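Local coordinates for DNA polymerase III, beta subunit (Eubacterium rectale, PDB 3T0P), which probably forms a ring-shaped head-to-tail homodimer around DNA and confers tethering and processivity on DNA polymerases and other proteins, at residues L11-G14 / V15-S19; P196-T199 / L200-S204; F324-D327 / A328-I332. All blocks are in the same frame, centred on the assembly; numbering follows the deposited sequence. Where two conformers were deposited one is given.

Contact 1 of 3, residues L11-G14 / V15-S19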
ATOM      1  N   LEU B  11       5.955  -4.312  24.679  1.00 44.31           N
ATOM      2  CA  LEU B  11       5.237  -5.516  24.293  1.00 43.89           C
ATOM      3  C   LEU B  11       4.935  -5.456  22.812  1.00 46.58           C
ATOM      4  O   LEU B  11       5.103  -6.461  22.141  1.00 47.48           O
ATOM      5  CB  LEU B  11       3.966  -5.629  25.153  1.00 43.94           C
ATOM      6  CG  LEU B  11       3.184  -6.936  25.190  1.00 47.14           C
ATOM      7  CD1 LEU B  11       4.077  -8.142  25.570  1.00 46.00           C
ATOM      8  CD2 LEU B  11       2.045  -6.805  26.191  1.00 45.19           C
ATOM      9  N   LEU B  12       4.590  -4.256  22.287  1.00 41.65           N
ATOM     10  CA  LEU B  12       4.293  -4.072  20.876  1.00 40.20           C
ATOM     11  C   LEU B  12       5.537  -4.280  20.024  1.00 45.03           C
ATOM     12  O   LEU B  12       5.470  -4.983  19.015  1.00 44.90           O
ATOM     13  CB  LEU B  12       3.649  -2.696  20.590  1.00 38.67           C
ATOM     14  CG  LEU B  12       3.349  -2.392  19.124  1.00 41.18           C
ATOM     15  CD1 LEU B  12       2.417  -3.451  18.513  1.00 41.73           C
ATOM     16  CD2 LEU B  12       2.769  -0.979  18.950  1.00 38.94           C
ATOM     17  N   LYS B  13       6.656  -3.666  20.401  1.00 43.35           N
ATOM     18  CA  LYS B  13       7.890  -3.853  19.648  1.00 43.98           C
ATOM     19  C   LYS B  13       8.229  -5.360  19.593  1.00 47.43           C
ATOM     20  O   LYS B  13       8.543  -5.857  18.530  1.00 45.97           O
ATOM     21  CB  LYS B  13       9.053  -3.038  20.269  1.00 46.26           C
ATOM     22  CG  LYS B  13      10.356  -3.147  19.498  1.00 56.87           C
ATOM     23  CD  LYS B  13      11.435  -2.257  20.073  1.00 74.72           C
ATOM     24  CE  LYS B  13      12.608  -2.142  19.124  1.00 88.13           C
ATOM     25  NZ  LYS B  13      13.667  -1.256  19.675  1.00101.03           N
ATOM     26  N   GLY B  14       8.065  -6.065  20.706  1.00 45.86           N
ATOM     27  CA  GLY B  14       8.359  -7.490  20.782  1.00 46.40           C
ATOM     28  C   GLY B  14       7.486  -8.377  19.919  1.00 51.23           C
ATOM     29  O   GLY B  14       8.011  -9.266  19.233  1.00 50.16           O
ATOM     30  N   VAL B  15       6.140  -8.168  19.963  1.00 47.21           N
ATOM     31  CA  VAL B  15       5.217  -8.997  19.165  1.00 46.98           C
ATOM     32  C   VAL B  15       5.448  -8.727  17.676  1.00 48.73           C
ATOM     33  O   VAL B  15       5.357  -9.656  16.888  1.00 48.86           O
ATOM     34  CB  VAL B  15       3.705  -8.894  19.546  1.00 51.47           C
ATOM     35  CG1 VAL B  15       3.491  -9.055  21.048  1.00 50.91           C
ATOM     36  CG2 VAL B  15       3.060  -7.608  19.032  1.00 51.08           C
ATOM     37  N   ASN B  16       5.784  -7.481  17.309  1.00 43.92           N
ATOM     38  CA  ASN B  16       6.080  -7.082  15.938  1.00 42.57           C
ATOM     39  C   ASN B  16       7.367  -7.724  15.422  1.00 48.73           C
ATOM     40  O   ASN B  16       7.508  -7.907  14.226  1.00 50.73           O
ATOM     41  CB  ASN B  16       6.183  -5.572  15.836  1.00 38.64           C
ATOM     42  CG  ASN B  16       4.860  -4.861  15.742  1.00 54.28           C
ATOM     43  OD1 ASN B  16       3.795  -5.465  15.559  1.00 52.03           O
ATOM     44  ND2 ASN B  16       4.897  -3.543  15.849  1.00 42.18           N
ATOM     45  N   ILE B  17       8.296  -8.058  16.303  1.00 45.45           N
ATOM     46  CA  ILE B  17       9.536  -8.709  15.904  1.00 44.27           C
ATOM     47  C   ILE B  17       9.302 -10.222  15.721  1.00 47.19           C
ATOM     48  O   ILE B  17       9.589 -10.745  14.654  1.00 47.46           O
ATOM     49  CB  ILE B  17      10.678  -8.384  16.909  1.00 45.88           C
ATOM     50  CG1 ILE B  17      11.123  -6.895  16.736  1.00 44.30           C
ATOM     51  CG2 ILE B  17      11.861  -9.345  16.716  1.00 44.66           C
ATOM     52  CD1 ILE B  17      11.988  -6.356  17.853  1.00 41.41           C
ATOM     53  N   VAL B  18       8.760 -10.906  16.732  1.00 43.96           N
ATOM     54  CA  VAL B  18       8.602 -12.367  16.715  1.00 44.75           C
ATOM     55  C   VAL B  18       7.571 -12.839  15.691  1.00 51.85           C
ATOM     56  O   VAL B  18       7.699 -13.960  15.204  1.00 53.38           O
ATOM     57  CB  VAL B  18       8.347 -12.994  18.118  1.00 48.61           C
ATOM     58  CG1 VAL B  18       9.514 -12.701  19.054  1.00 48.36           C
ATOM     59  CG2 VAL B  18       7.025 -12.533  18.729  1.00 48.57           C
ATOM     60  N   SER B  19       6.601 -11.987  15.331  1.00 49.65           N
ATOM     61  CA  SER B  19       5.570 -12.271  14.322  1.00 50.39           C
ATOM     62  C   SER B  19       6.150 -12.634  12.949  1.00 56.04           C
ATOM     63  O   SER B  19       5.470 -13.297  12.165  1.00 56.58           O
ATOM     64  CB  SER B  19       4.639 -11.074  14.159  1.00 52.50           C
ATOM     65  OG  SER B  19       3.789 -11.025  15.294  1.00 63.37           O
TER

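Contact 2 of 3, residues P196-T199 / L200-S204. With ACT (acetate ion), chain T.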
ATOM      1  N   PRO B 196      18.492 -20.183   4.259  1.00 47.62           N
ATOM      2  CA  PRO B 196      17.202 -20.116   3.548  1.00 47.38           C
ATOM      3  C   PRO B 196      16.807 -18.681   3.184  1.00 49.50           C
ATOM      4  O   PRO B 196      17.107 -17.756   3.940  1.00 49.33           O
ATOM      5  CB  PRO B 196      16.209 -20.704   4.563  1.00 49.17           C
ATOM      6  CG  PRO B 196      17.047 -21.590   5.429  1.00 52.98           C
ATOM      7  CD  PRO B 196      18.356 -20.894   5.550  1.00 48.34           C
ATOM      8  N   GLY B 197      16.179 -18.514   2.018  1.00 43.82           N
ATOM      9  CA  GLY B 197      15.735 -17.221   1.514  1.00 42.47           C
ATOM     10  C   GLY B 197      14.756 -16.551   2.443  1.00 47.21           C
ATOM     11  O   GLY B 197      14.902 -15.361   2.742  1.00 47.50           O
ATOM     12  N   LYS B 198      13.781 -17.334   2.958  1.00 43.97           N
ATOM     13  CA  LYS B 198      12.780 -16.831   3.901  1.00 43.65           C
ATOM     14  C   LYS B 198      13.439 -16.219   5.166  1.00 46.57           C
ATOM     15  O   LYS B 198      12.956 -15.219   5.657  1.00 47.65           O
ATOM     16  CB  LYS B 198      11.803 -17.939   4.293  1.00 46.93           C
ATOM     17  CG  LYS B 198      10.569 -17.430   5.058  1.00 51.91           C
ATOM     18  CD  LYS B 198       9.549 -18.560   5.354  1.00 60.11           C
ATOM     19  CE  LYS B 198      10.038 -19.667   6.293  1.00 65.78           C
ATOM     20  NZ  LYS B 198      10.390 -19.170   7.656  1.00 63.56           N
ATOM     21  N   THR B 199      14.536 -16.808   5.674  1.00 41.40           N
ATOM     22  CA  THR B 199      15.237 -16.293   6.860  1.00 40.49           C
ATOM     23  C   THR B 199      15.746 -14.881   6.624  1.00 40.73           C
ATOM     24  O   THR B 199      15.551 -14.014   7.460  1.00 39.53           O
ATOM     25  CB  THR B 199      16.385 -17.219   7.224  1.00 42.26           C
ATOM     26  OG1 THR B 199      15.810 -18.437   7.685  1.00 46.16           O
ATOM     27  CG2 THR B 199      17.325 -16.606   8.271  1.00 38.50           C
ATOM     28  N   LEU B 200      16.395 -14.678   5.487  1.00 37.48           N
ATOM     29  CA  LEU B 200      16.948 -13.405   5.046  1.00 36.54           C
ATOM     30  C   LEU B 200      15.860 -12.406   4.749  1.00 41.26           C
ATOM     31  O   LEU B 200      16.015 -11.255   5.142  1.00 40.65           O
ATOM     32  CB  LEU B 200      17.869 -13.607   3.841  1.00 35.74           C
ATOM     33  CG  LEU B 200      19.053 -14.546   4.131  1.00 39.16           C
ATOM     34  CD1 LEU B 200      19.845 -14.776   2.890  1.00 40.56           C
ATOM     35  CD2 LEU B 200      19.950 -14.009   5.252  1.00 36.28           C
ATOM     36  N   GLN B 201      14.739 -12.833   4.144  1.00 40.05           N
ATOM     37  CA  GLN B 201      13.608 -11.926   3.882  1.00 41.04           C
ATOM     38  C   GLN B 201      12.975 -11.450   5.192  1.00 47.23           C
ATOM     39  O   GLN B 201      12.729 -10.257   5.347  1.00 46.59           O
ATOM     40  CB  GLN B 201      12.538 -12.609   3.024  1.00 43.03           C
ATOM     41  CG  GLN B 201      12.895 -12.735   1.561  1.00 51.40           C
ATOM     42  CD  GLN B 201      11.993 -13.706   0.822  1.00 74.03           C
ATOM     43  OE1 GLN B 201      11.355 -14.602   1.405  1.00 69.51           O
ATOM     44  NE2 GLN B 201      11.964 -13.590  -0.501  1.00 61.04           N
ATOM     45  N   GLU B 202      12.765 -12.366   6.154  1.00 46.27           N
ATOM     46  CA  GLU B 202      12.150 -12.016   7.443  1.00 46.67           C
ATOM     47  C   GLU B 202      13.078 -11.154   8.304  1.00 49.13           C
ATOM     48  O   GLU B 202      12.606 -10.238   8.981  1.00 46.66           O
ATOM     49  CB  GLU B 202      11.721 -13.280   8.208  1.00 48.96           C
ATOM     50  CG  GLU B 202      10.633 -14.085   7.498  1.00 62.51           C
ATOM     51  CD  GLU B 202       9.445 -13.293   6.972  1.00 87.16           C
ATOM     52  OE1 GLU B 202       8.900 -12.464   7.734  1.00 72.43           O
ATOM     53  OE2 GLU B 202       9.082 -13.477   5.789  1.00 90.17           O
ATOM     54  N   ILE B 203      14.390 -11.413   8.249  1.00 46.10           N
ATOM     55  CA  ILE B 203      15.328 -10.618   9.039  1.00 47.42           C
ATOM     56  C   ILE B 203      15.438  -9.169   8.466  1.00 49.71           C
ATOM     57  O   ILE B 203      15.609  -8.228   9.250  1.00 47.26           O
ATOM     58  CB  ILE B 203      16.682 -11.345   9.249  1.00 52.63           C
ATOM     59  CG1 ILE B 203      17.377 -10.811  10.489  1.00 55.53           C
ATOM     60  CG2 ILE B 203      17.579 -11.325   8.050  1.00 53.49           C
ATOM     61  CD1 ILE B 203      18.183 -11.824  11.200  1.00 70.54           C
ATOM     62  N   SER B 204      15.269  -8.996   7.126  1.00 46.40           N
ATOM     63  CA  SER B 204      15.219  -7.691   6.477  1.00 46.36           C
ATOM     64  C   SER B 204      14.115  -6.805   7.091  1.00 47.13           C
ATOM     65  O   SER B 204      14.314  -5.607   7.254  1.00 45.71           O
ATOM     66  CB  SER B 204      14.953  -7.840   4.983  1.00 49.38           C
ATOM     67  OG  SER B 204      16.173  -8.046   4.302  1.00 65.56           O
TER
HETATM   68  C   ACT T 377       7.626 -17.269   8.242  1.00 78.07           C
HETATM   69  O   ACT T 377       6.882 -16.303   8.177  1.00 78.38           O
HETATM   70  OXT ACT T 377       8.835 -17.084   8.334  1.00 77.15           O
HETATM   71  CH3 ACT T 377       7.018 -18.653   8.153  1.00 77.36           C

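Contact 3 of 3, residues F324-D327 / A328-I332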
ATOM      1  N   PHE B 324      15.441  -9.205 -15.122  1.00 39.66           N
ATOM      2  CA  PHE B 324      16.768  -9.534 -14.597  1.00 39.16           C
ATOM      3  C   PHE B 324      17.695  -8.297 -14.530  1.00 42.41           C
ATOM      4  O   PHE B 324      18.441  -8.126 -13.570  1.00 39.04           O
ATOM      5  CB  PHE B 324      17.402 -10.650 -15.433  1.00 41.10           C
ATOM      6  CG  PHE B 324      16.621 -11.959 -15.469  1.00 43.94           C
ATOM      7  CD1 PHE B 324      15.660 -12.250 -14.502  1.00 46.54           C
ATOM      8  CD2 PHE B 324      16.854 -12.900 -16.469  1.00 47.29           C
ATOM      9  CE1 PHE B 324      14.948 -13.459 -14.534  1.00 48.41           C
ATOM     10  CE2 PHE B 324      16.136 -14.104 -16.504  1.00 51.22           C
ATOM     11  CZ  PHE B 324      15.202 -14.380 -15.524  1.00 49.56           C
ATOM     12  N   PHE B 325      17.610  -7.422 -15.521  1.00 40.33           N
ATOM     13  CA  PHE B 325      18.408  -6.214 -15.542  1.00 40.08           C
ATOM     14  C   PHE B 325      17.864  -5.195 -14.549  1.00 41.71           C
ATOM     15  O   PHE B 325      18.649  -4.561 -13.845  1.00 40.99           O
ATOM     16  CB  PHE B 325      18.435  -5.637 -16.961  1.00 43.25           C
ATOM     17  CG  PHE B 325      19.732  -5.934 -17.665  1.00 47.01           C
ATOM     18  CD1 PHE B 325      20.839  -5.107 -17.499  1.00 51.53           C
ATOM     19  CD2 PHE B 325      19.873  -7.077 -18.441  1.00 49.89           C
ATOM     20  CE1 PHE B 325      22.055  -5.413 -18.110  1.00 53.63           C
ATOM     21  CE2 PHE B 325      21.096  -7.388 -19.040  1.00 53.66           C
ATOM     22  CZ  PHE B 325      22.167  -6.543 -18.893  1.00 52.90           C
ATOM     23  N   ILE B 326      16.540  -5.020 -14.512  1.00 37.54           N
ATOM     24  CA  ILE B 326      15.862  -4.096 -13.609  1.00 38.27           C
ATOM     25  C   ILE B 326      16.197  -4.498 -12.152  1.00 41.62           C
ATOM     26  O   ILE B 326      16.680  -3.659 -11.390  1.00 42.11           O
ATOM     27  CB  ILE B 326      14.343  -4.058 -13.872  1.00 42.01           C
ATOM     28  CG1 ILE B 326      14.028  -3.304 -15.167  1.00 43.54           C
ATOM     29  CG2 ILE B 326      13.600  -3.413 -12.696  1.00 42.90           C
ATOM     30  CD1 ILE B 326      12.666  -3.613 -15.786  1.00 40.49           C
ATOM     31  N   ASP B 327      16.044  -5.780 -11.807  1.00 38.11           N
ATOM     32  CA  ASP B 327      16.358  -6.257 -10.439  1.00 38.84           C
ATOM     33  C   ASP B 327      17.776  -5.900 -10.027  1.00 42.53           C
ATOM     34  O   ASP B 327      17.952  -5.366  -8.944  1.00 41.17           O
ATOM     35  CB  ASP B 327      16.202  -7.780 -10.316  1.00 41.41           C
ATOM     36  CG  ASP B 327      14.806  -8.330 -10.379  1.00 52.64           C
ATOM     37  OD1 ASP B 327      13.841  -7.515 -10.395  1.00 55.30           O
ATOM     38  OD2 ASP B 327      14.665  -9.585 -10.441  1.00 52.49           O
ATOM     39  N   ALA B 328      18.783  -6.140 -10.920  1.00 38.22           N
ATOM     40  CA  ALA B 328      20.173  -5.854 -10.583  1.00 38.64           C
ATOM     41  C   ALA B 328      20.464  -4.360 -10.583  1.00 41.23           C
ATOM     42  O   ALA B 328      21.135  -3.892  -9.676  1.00 42.74           O
ATOM     43  CB  ALA B 328      21.122  -6.576 -11.544  1.00 40.55           C
ATOM     44  N   LEU B 329      19.982  -3.609 -11.583  1.00 35.93           N
ATOM     45  CA  LEU B 329      20.256  -2.173 -11.661  1.00 34.00           C
ATOM     46  C   LEU B 329      19.626  -1.414 -10.490  1.00 37.60           C
ATOM     47  O   LEU B 329      20.250  -0.475 -10.012  1.00 39.04           O
ATOM     48  CB  LEU B 329      19.833  -1.579 -13.002  1.00 33.15           C
ATOM     49  CG  LEU B 329      20.613  -2.059 -14.221  1.00 37.10           C
ATOM     50  CD1 LEU B 329      19.897  -1.670 -15.514  1.00 35.65           C
ATOM     51  CD2 LEU B 329      22.062  -1.567 -14.202  1.00 40.32           C
ATOM     52  N   ARG B 330      18.453  -1.836  -9.999  1.00 35.36           N
ATOM     53  CA  ARG B 330      17.775  -1.243  -8.820  0.50 35.92           C
ATOM     54  C   ARG B 330      18.624  -1.289  -7.543  1.00 42.74           C
ATOM     55  O   ARG B 330      18.385  -0.522  -6.608  1.00 42.42           O
ATOM     56  CB  ARG B 330      16.466  -1.978  -8.519  0.50 30.53           C
ATOM     57  CG  ARG B 330      15.290  -1.463  -9.325  0.50 34.97           C
ATOM     58  CD  ARG B 330      14.023  -2.142  -8.874  0.50 25.67           C
ATOM     59  NE  ARG B 330      12.889  -1.760  -9.705  0.50 38.58           N
ATOM     60  CZ  ARG B 330      11.788  -2.486  -9.838  0.50 52.89           C
ATOM     61  NH1 ARG B 330      11.667  -3.647  -9.198  0.50 34.24           N
ATOM     62  NH2 ARG B 330      10.804  -2.070 -10.624  0.50 43.49           N
ATOM     63  N   VAL B 331      19.603  -2.215  -7.480  1.00 41.97           N
ATOM     64  CA  VAL B 331      20.403  -2.386  -6.254  1.00 42.30           C
ATOM     65  C   VAL B 331      21.840  -1.965  -6.463  1.00 49.18           C
ATOM     66  O   VAL B 331      22.667  -2.206  -5.584  1.00 51.10           O
ATOM     67  CB  VAL B 331      20.290  -3.812  -5.666  1.00 45.60           C
ATOM     68  CG1 VAL B 331      18.833  -4.127  -5.333  1.00 45.14           C
ATOM     69  CG2 VAL B 331      20.876  -4.870  -6.597  1.00 45.99           C
ATOM     70  N   ILE B 332      22.133  -1.295  -7.603  1.00 44.78           N
ATOM     71  CA  ILE B 332      23.469  -0.778  -7.897  1.00 44.61           C
ATOM     72  C   ILE B 332      23.417   0.721  -7.686  1.00 51.52           C
ATOM     73  O   ILE B 332      22.632   1.413  -8.341  1.00 49.76           O
ATOM     74  CB  ILE B 332      23.993  -1.183  -9.312  1.00 45.85           C
ATOM     75  CG1 ILE B 332      24.186  -2.712  -9.400  1.00 45.91           C
ATOM     76  CG2 ILE B 332      25.275  -0.434  -9.656  1.00 43.89           C
ATOM     77  CD1 ILE B 332      24.355  -3.260 -10.862  1.00 53.23           C
TER
HETATM   78  O   HOH W   1      13.680  -5.601  -8.045  1.00 62.19           O

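Contact 1 of 3, residues L11-G14 / V15-S19
Leu12 brings one branch, CD1, against the side-chain amide of Asn16, one helical turn on. The nearest side-chain atoms are Leu12 CD1 and Asn16 ND2, at 3.6 Å. The two side chains cross obliquely. Leu12 CG is anti to the backbone N (chi1 178°), and Asn16 CG is anti to its carbonyl carbon (chi1 -81°), which tucks the amide back along the helix. Asn16 OD1 is taken by Arg80 NH2 of helix 72-81. That bond ties the amide to the neighbouring helix and limits its rotation. Leu12 also meets Val15 loosely, CD1 to CG2 at 4.2 Å. Lys13 and Ile17 lie side by side and point the same way. Here Lys13 CG touches Ile17 CD1 at 4.0 Å, and the rest of the lysine runs on extended.

Successive i to i+4 bonds run along the backbone, with a weak, shared one at Ile17 N. Val15 N and Asn16 N bond to Leu11 O and Leu12 O. Ile17 N makes weak bonds to both Lys13 O and Gly14 O. Val18 N to Gly14 O is nearly straight, 174° at the hydrogen and 3.1 Å long. Val15 O accepts twice from Ser19: OG lies 2.6 Å from Val15 O, and N lies 3.1 Å from it. The two donors come from opposite faces of the carbonyl plane.

In the N-terminal domain helix 8-18 lies beside helix 72-81, and the pair is backed by sheet. Val15 meets Phe75 of helix 72-81. Leu11 meets Val87 and Ile89 of strand 86-91, while Val15 and Val18 meet Leu45. The chemistry is therefore two-sided: branched apolar residues hold the helix to its sheets, and an amide bound to an arginine fixes its flank to the paired helix.

Contact 2 of 3, residues P196-T199 / L200-S204
Lys198 NZ is gripped by two anions. It donates to OXT of an acetate ion at 2.7 Å and forms a salt bridge with Asp49. The acetate probably came from the crystallisation liquor. The lysine bends at chi3 and chi4 (65° and 62°), which curls its end round this oxygen; Lys198 CD passes 3.4 Å from acetate OXT. Glu202, one turn on, approaches the same oxygen with its carbon chain, CG to acetate OXT at 3.6 Å. Its carboxylate is not paired with the lysine: Lys198 NZ and Glu202 OE2 are 6.1 Å apart. Glu202 OE1 instead makes a long, weak ion pair with Lys205. The chains of Lys198 and Glu202 touch at their CG atoms.

Pro196 ends strand 187-196 and is the N-cap residue of helix 197-206, so strand passes straight into helix in the central domain. Gln201 N, Glu202 N and Ile203 N bond in turn to Gly197 O, Lys198 O and Thr199 O. On the buried flank, Leu200 and Ile203 pack on Ile139 of helix 132-140. Thr199 places OG1 anti to its carbonyl carbon, where it hydrogen-bonds to Ser235 OG.

Contact 3 of 3, residues F324-D327 / A328-I332
Ile326 and Arg330 make the main side-chain contact. They lie side by side and point the same way. In the arginine conformer described here, one of two deposited, Ile326 CG2 sits over the centre of the guanidinium, 3.4 Å above its plane. The extended arginine chain (chi2 -174°, chi3 -175°) carries the guanidinium out alongside Ile326, over its CG2. The apolar pair is Phe325 and Leu329. Leu329 CD1 meets the ring at its edge, 4.1 Å from Phe325 CD1.

Asp327 and Arg330 make no salt bridge. Asp327 OD1 and Arg330 NH1 are 4.6 Å apart, and the oxygen lies well out of the guanidinium plane. In this conformer alone a water joins them: it accepts from Arg330 NH1 at 3.0 Å and donates to Asp327 OD1 at 3.0 Å. Asp327 OD2 has direct salt bridges to Arg176 and Lys323.

Backbone bonds continue the pattern of helix 322-329 here. Leu329 N to Phe325 O is 2.8 Å, Arg330 N to Ile326 O is 2.9 Å, and Ala328 N to Phe324 O is weak. A type I beta turn from Leu329 to Ile332 then leads the chain away.

In the C-terminal domain this helix packs between helix 261-272, where Phe325 and Ile326 meet Ile268, and the sheet, where Ala328 meets Ile350. Asp327 is thus held directly by Arg176 and Lys323, while its link to Arg330 is indirect and doubtful.

In the fold
Each contact is a local one along a helix, in a different domain: N-terminal, central and C-terminal. All three are mainly buried, their apolar flanks against sheet and a neighbouring helix; exposed residues occur only in contacts 1 and 3 (Lys13, Arg330). Contact 2 lies nearest the chain's centre, about 4 Å from it, against 19 and 16 Å for contacts 1 and 3, which lie on opposite sides. The polar flanks differ. Contact 1 uses a neutral amide bound to an arginine of the paired helix. Contact 2 starts a helix and has a lysine in a salt bridge with Asp49. Contact 3 runs from helix into a type I beta turn, with an aspartate bridging to basic residues.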